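Sn-glycerol-3-phosphate ABC transporter substrate-binding protein UspB (Mycobacterium tuberculosis, PDB 4MFI) probably binds glycerophosphocholine outside the membrane and delivers it to the ABC importer for uptake. Local coordinates at residues Arg189-Gly192 with Ala193-Ala197; Tyr158-Lys161 with Ala162-Gln165; Gly58-Gln61 with Asp62-Thr66. One frame throughout, in Å; residues are numbered along the deposited sequence.

Contact 1 (Arg189-Gly192 with Ala193-Ala197)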
# COMPACT_ATOMS: atom_id res chain seq x y z
N ARG A 189 -5.42 -8.14 -29.99
CA ARG A 189 -5.91 -7.94 -31.35
C ARG A 189 -6.66 -6.62 -31.46
O ARG A 189 -6.49 -5.88 -32.44
CB ARG A 189 -6.84 -9.09 -31.76
CG ARG A 189 -7.34 -8.99 -33.19
CD ARG A 189 -8.31 -10.11 -33.53
NE ARG A 189 -9.58 -9.97 -32.83
CZ ARG A 189 -10.55 -9.14 -33.22
NH1 ARG A 189 -10.38 -8.38 -34.30
NH2 ARG A 189 -11.68 -9.07 -32.53
N VAL A 190 -7.51 -6.32 -30.48
CA VAL A 190 -8.36 -5.15 -30.63
C VAL A 190 -7.66 -3.83 -30.33
O VAL A 190 -8.14 -2.78 -30.75
CB VAL A 190 -9.71 -5.25 -29.86
CG1 VAL A 190 -10.47 -6.51 -30.24
CG2 VAL A 190 -9.49 -5.16 -28.37
N VAL A 191 -6.53 -3.85 -29.62
CA VAL A 191 -5.80 -2.58 -29.42
C VAL A 191 -4.86 -2.25 -30.59
O VAL A 191 -4.56 -1.09 -30.84
CB VAL A 191 -5.04 -2.49 -28.06
CG1 VAL A 191 -6.01 -2.55 -26.88
CG2 VAL A 191 -3.93 -3.55 -27.96
N GLY A 192 -4.39 -3.27 -31.30
CA GLY A 192 -3.55 -3.05 -32.46
C GLY A 192 -2.07 -2.90 -32.17
O GLY A 192 -1.60 -3.12 -31.05
N ALA A 193 -1.32 -2.51 -33.20
CA ALA A 193 0.14 -2.44 -33.12
C ALA A 193 0.61 -1.29 -32.22
O ALA A 193 0.02 -0.21 -32.22
CB ALA A 193 0.73 -2.28 -34.52
N GLY A 194 1.68 -1.52 -31.46
CA GLY A 194 2.23 -0.48 -30.62
C GLY A 194 1.48 -0.22 -29.33
O GLY A 194 1.80 0.72 -28.60
N ARG A 195 0.46 -1.03 -29.05
CA ARG A 195 -0.30 -0.97 -27.81
C ARG A 195 -0.32 -2.37 -27.18
O ARG A 195 0.11 -3.34 -27.80
CB ARG A 195 -1.72 -0.48 -28.06
CG ARG A 195 -1.82 0.92 -28.64
CD ARG A 195 -3.24 1.17 -29.16
NE ARG A 195 -4.19 1.53 -28.13
CZ ARG A 195 -5.51 1.49 -28.27
NH1 ARG A 195 -6.07 1.02 -29.39
NH2 ARG A 195 -6.28 1.88 -27.27
N SER A 196 -0.80 -2.46 -25.94
CA SER A 196 -0.85 -3.75 -25.24
C SER A 196 -2.18 -3.96 -24.55
O SER A 196 -2.84 -2.99 -24.15
CB SER A 196 0.27 -3.84 -24.20
OG SER A 196 1.54 -3.86 -24.81
N ALA A 197 -2.55 -5.23 -24.40
CA ALA A 197 -3.76 -5.59 -23.65
C ALA A 197 -3.61 -5.26 -22.17
O ALA A 197 -4.61 -4.95 -21.50
CB ALA A 197 -4.05 -7.08 -23.82

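Contact 2 (Tyr158-Lys161 with Ala162-Gln165)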
# COMPACT_ATOMS: atom_id res chain seq x y z
N TYR A 158 -7.65 -1.59 -13.54
CA TYR A 158 -8.24 -0.60 -14.43
C TYR A 158 -8.45 -1.20 -15.80
O TYR A 158 -7.57 -1.90 -16.31
CB TYR A 158 -7.31 0.61 -14.55
CG TYR A 158 -7.12 1.40 -13.27
CD1 TYR A 158 -7.94 2.48 -12.97
CD2 TYR A 158 -6.10 1.08 -12.36
CE1 TYR A 158 -7.77 3.23 -11.82
CE2 TYR A 158 -5.93 1.83 -11.18
CZ TYR A 158 -6.78 2.90 -10.92
OH TYR A 158 -6.63 3.66 -9.78
N TYR A 159 -9.59 -0.93 -16.43
CA TYR A 159 -9.84 -1.45 -17.77
C TYR A 159 -10.55 -0.47 -18.69
O TYR A 159 -11.40 0.31 -18.27
CB TYR A 159 -10.54 -2.81 -17.75
CG TYR A 159 -11.97 -2.84 -17.24
CD1 TYR A 159 -12.26 -2.91 -15.88
CD2 TYR A 159 -13.04 -2.86 -18.13
CE1 TYR A 159 -13.58 -2.97 -15.42
CE2 TYR A 159 -14.35 -2.92 -17.69
CZ TYR A 159 -14.62 -2.97 -16.33
OH TYR A 159 -15.93 -3.04 -15.91
N ASN A 160 -10.15 -0.53 -19.96
CA ASN A 160 -10.67 0.32 -21.02
C ASN A 160 -11.94 -0.34 -21.57
O ASN A 160 -11.88 -1.44 -22.14
CB ASN A 160 -9.57 0.42 -22.09
CG ASN A 160 -9.95 1.29 -23.26
OD1 ASN A 160 -11.05 1.21 -23.79
ND2 ASN A 160 -8.99 2.11 -23.69
N LYS A 161 -13.08 0.32 -21.40
CA LYS A 161 -14.36 -0.28 -21.78
C LYS A 161 -14.53 -0.43 -23.28
O LYS A 161 -15.19 -1.36 -23.73
CB LYS A 161 -15.53 0.46 -21.15
CG LYS A 161 -15.56 0.32 -19.65
CD LYS A 161 -16.96 0.51 -19.10
CE LYS A 161 -16.96 0.36 -17.59
NZ LYS A 161 -18.35 0.39 -17.07
N ALA A 162 -13.94 0.48 -24.06
CA ALA A 162 -14.01 0.34 -25.51
C ALA A 162 -13.27 -0.91 -25.97
O ALA A 162 -13.74 -1.63 -26.85
CB ALA A 162 -13.46 1.58 -26.21
N ALA A 163 -12.11 -1.17 -25.37
CA ALA A 163 -11.35 -2.37 -25.71
C ALA A 163 -12.12 -3.62 -25.28
O ALA A 163 -12.20 -4.59 -26.03
CB ALA A 163 -9.96 -2.34 -25.04
N TRP A 164 -12.68 -3.59 -24.07
CA TRP A 164 -13.48 -4.70 -23.56
C TRP A 164 -14.63 -5.01 -24.51
O TRP A 164 -14.89 -6.18 -24.83
CB TRP A 164 -14.03 -4.35 -22.17
CG TRP A 164 -13.38 -5.09 -21.02
CD1 TRP A 164 -14.02 -5.85 -20.08
CD2 TRP A 164 -11.97 -5.15 -20.68
NE1 TRP A 164 -13.11 -6.38 -19.19
CE2 TRP A 164 -11.85 -5.96 -19.53
CE3 TRP A 164 -10.81 -4.59 -21.24
CZ2 TRP A 164 -10.62 -6.23 -18.93
CZ3 TRP A 164 -9.59 -4.86 -20.64
CH2 TRP A 164 -9.50 -5.68 -19.50
N GLN A 165 -15.31 -3.97 -24.98
CA GLN A 165 -16.46 -4.14 -25.87
C GLN A 165 -16.03 -4.74 -27.21
O GLN A 165 -16.69 -5.65 -27.73
CB GLN A 165 -17.16 -2.80 -26.09
CG GLN A 165 -17.93 -2.31 -24.89
CD GLN A 165 -18.55 -0.95 -25.12
OE1 GLN A 165 -18.74 -0.53 -26.27
NE2 GLN A 165 -18.87 -0.24 -24.04

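Contact 3 (Gly58-Gln61 with Asp62-Thr66)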
# COMPACT_ATOMS: atom_id res chain seq x y z
N GLY A 58 -6.66 21.60 13.01
CA GLY A 58 -7.60 22.59 13.52
C GLY A 58 -8.74 21.92 14.26
O GLY A 58 -9.14 22.37 15.34
N ARG A 59 -9.27 20.84 13.68
CA ARG A 59 -10.34 20.08 14.32
C ARG A 59 -9.86 19.50 15.65
O ARG A 59 -10.58 19.51 16.64
CB ARG A 59 -10.84 18.96 13.41
CG ARG A 59 -11.47 19.45 12.10
CD ARG A 59 -11.84 18.28 11.20
NE ARG A 59 -12.46 18.76 9.96
CZ ARG A 59 -13.13 17.99 9.11
NH1 ARG A 59 -13.29 16.69 9.35
NH2 ARG A 59 -13.67 18.52 8.02
N PHE A 60 -8.62 19.00 15.66
CA PHE A 60 -8.05 18.42 16.87
C PHE A 60 -7.94 19.47 17.98
O PHE A 60 -8.34 19.22 19.13
CB PHE A 60 -6.68 17.81 16.58
CG PHE A 60 -5.97 17.31 17.80
CD1 PHE A 60 -6.34 16.10 18.38
CD2 PHE A 60 -4.94 18.04 18.37
CE1 PHE A 60 -5.69 15.63 19.50
CE2 PHE A 60 -4.28 17.58 19.50
CZ PHE A 60 -4.66 16.37 20.07
N GLN A 61 -7.40 20.63 17.63
CA GLN A 61 -7.21 21.70 18.61
C GLN A 61 -8.53 22.24 19.14
O GLN A 61 -8.59 22.73 20.27
CB GLN A 61 -6.32 22.80 18.02
CG GLN A 61 -4.90 22.31 17.77
CD GLN A 61 -3.99 23.35 17.15
OE1 GLN A 61 -2.77 23.19 17.14
NE2 GLN A 61 -4.58 24.41 16.61
N ASP A 62 -9.60 22.15 18.34
CA ASP A 62 -10.94 22.50 18.82
C ASP A 62 -11.42 21.53 19.89
O ASP A 62 -12.06 21.93 20.87
CB ASP A 62 -11.95 22.52 17.67
CG ASP A 62 -11.80 23.73 16.77
OD1 ASP A 62 -12.28 23.66 15.61
OD2 ASP A 62 -11.23 24.75 17.21
N ARG A 63 -11.14 20.24 19.68
CA ARG A 63 -11.60 19.18 20.57
C ARG A 63 -10.72 19.06 21.81
O ARG A 63 -11.20 18.72 22.89
CB ARG A 63 -11.62 17.85 19.81
CG ARG A 63 -12.21 16.68 20.58
CD ARG A 63 -13.71 16.85 20.82
NE ARG A 63 -14.47 16.96 19.58
CZ ARG A 63 -14.87 15.92 18.85
NH1 ARG A 63 -14.59 14.69 19.24
NH2 ARG A 63 -15.54 16.12 17.73
N PHE A 64 -9.44 19.34 21.63
CA PHE A 64 -8.46 19.26 22.72
C PHE A 64 -7.81 20.63 22.89
O PHE A 64 -6.67 20.83 22.46
CB PHE A 64 -7.38 18.21 22.40
CG PHE A 64 -7.89 16.79 22.36
CD1 PHE A 64 -8.47 16.27 21.21
CD2 PHE A 64 -7.77 15.96 23.48
CE1 PHE A 64 -8.93 14.96 21.18
CE2 PHE A 64 -8.22 14.65 23.44
CZ PHE A 64 -8.80 14.15 22.29
N PRO A 65 -8.53 21.59 23.50
CA PRO A 65 -8.08 22.99 23.52
C PRO A 65 -6.80 23.24 24.31
O PRO A 65 -6.23 24.33 24.21
CB PRO A 65 -9.26 23.72 24.17
CG PRO A 65 -9.99 22.68 24.94
CD PRO A 65 -9.84 21.42 24.14
N THR A 66 -6.34 22.25 25.07
CA THR A 66 -5.12 22.39 25.85
C THR A 66 -3.89 21.88 25.10
O THR A 66 -2.77 22.01 25.58
CB THR A 66 -5.22 21.66 27.21
OG1 THR A 66 -5.23 20.24 26.98
CG2 THR A 66 -6.50 22.05 27.93
O HOH W 1 -8.98 25.01 15.85

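Contact 1 (Arg189-Gly192 with Ala193-Ala197)
Val-191 and Arg-195 meet where helix 177-191 ends and the chain swings round through a type II beta turn, Gly-192 to Arg-195, on its way to strand 198-201. The turn folds the arginine back over the last helical residue. Two glycines shape the bend. Gly-192 leaves the helix with phi 86° and psi near 180°, a backbone shape that calls for glycine; Gly-194 also has positive phi, a conformation that favours glycine.

The polar contact is a single hydrogen bond. Arg-195 NH1 donates to Val-191 O at 3.0 Å, meeting a lone pair of that oxygen in the carbonyl plane, although the oxygen lies tilted from the guanidinium plane and the N-H...O angle is 142°. A bend at chi3 (81°) curls the arginine chain round this oxygen, with CD 3.1 Å from Val-191 O. NE donates to Gly-264 O, so the guanidinium also ties the turn to a neighbouring loop.

The apolar contact runs along the same two side chains. Val-191 CB lies over one face of the Arg-195 guanidinium, offset toward its rim. Val-191 also touches Ala-267, and Gln-188, one helical turn back, receives the chain beyond the bend by accepting from Ala-197 N, weakly, and donating to Arg-195 O. Closest among the Val-191 methyl contacts is CG2, 3.8 Å from Arg-195 CB.

Contact 2 (Tyr158-Lys161 with Ala162-Gln165)
An asparagine N-cap starts helix 161-166 directly off the end of strand 144-160. Asn-160 holds CG anti to its backbone N (chi1 -179°), which carries OD1 over the first turn, where it accepts from Ala-163 N at 3.0 Å. The donor stands above the carbonyl plane of the amide, not on a lone pair, yet the N-H points well at the oxygen (161°). Backbone bonds follow: Asn-160 O takes Trp-164 N at 3.0 Å, and Lys-161 O takes Gln-165 N one step on.

Beside the cap, Tyr-159 packs on Trp-164. CB of the tyrosine sits almost squarely over the indole's six-membered ring, a CH-pi contact 3.5 Å from the centroid, while CD2 reaches 3.6 Å from Trp-164 CD2. The two ring planes are inclined at 34°, an oblique pairing.

The polar ends have partners outside: Tyr-159 OH and Lys-161 NZ share the carboxylate of Asp-171, and Trp-164 NE1 donates to Arg-172 O. The indole also packs against Phe-180 and Leu-187 of helix 177-191 and Ser-268 of strand 268-272, touching both helix and sheet.

Contact 3 (Gly58-Gln61 with Asp62-Thr66)
Phe-60 sends CG anti to its backbone N (chi1 175°), whereas Phe-64, four residues on, turns CG anti to its carbonyl carbon (chi1 -67°), and together these torsions bring the two rings onto one flank of the helix end. Their planes are nearly parallel, 23° apart, but slid so far that the rings barely overlap. The rings touch at their carbons, with Phe-60 CE1 3.3 Å from Phe-64 CD1. Phe-64 CB lies over one face of the Phe-60 ring, offset toward its rim, in a CH-pi contact. Phe-60 also meets Phe-326 edge-to-face, and Phe-64 touches Lys-325, so the pair faces helix 317-330.

The backbone closes the last turns of the helix. Phe-64 N donates to Phe-60 O at 2.7 Å, nearly in line with the carbonyl, and that oxygen lies at the edge of the Phe-64 ring, in its plane. Arg-63 N is shared: it bonds Arg-59 O at 3.2 Å and, weakly, Phe-60 O. Phe-64 is the first residue to leave helical backbone angles, and Pro-65, which has no N-H to give, brings CA to 3.3 Å from Gln-61 O in a CA-H...O contact.

On another side, Gly-58 O accepts from Asp-62 N and also from a water, 2.7 Å away, that donates as well to Asp-62 OD2. The water thus links the carboxylate of Asp-62, an exposed residue, to a carbonyl one turn back. Arg-59 pairs with Glu-55 and lies in a cation-pi contact with Tyr-338, and Gln-61 OE1 accepts from Val-69 N at the start of the next strand.

This is the C-terminal end of the crossover helix in a beta-alpha-beta unit, strand 39-43, helix 50-63, strand 69-73, within the periplasmic-binding-protein fold.

Along the chain contact 3 comes first, then contact 2, then contact 1. Contacts 1 and 2 are neighbours, their centres about 12 Å apart, and they touch where Val-190 CG2 packs on Ala-163 O at 3.6 Å; helices 161-166 and 177-191 follow one another in sequence. Contact 3 lies far off, its centre about 55 Å from that of contact 1 and on the opposite side of the chain's centre, and about 47 Å from that of contact 2. Strand 144-160, whose end forms part of contact 2, belongs to the same mixed sheet as strands 39-43 and 69-73 flanking contact 3. The spacing is consistent with the two-lobed build of solute-binding proteins, whose ligand generally binds between the lobes.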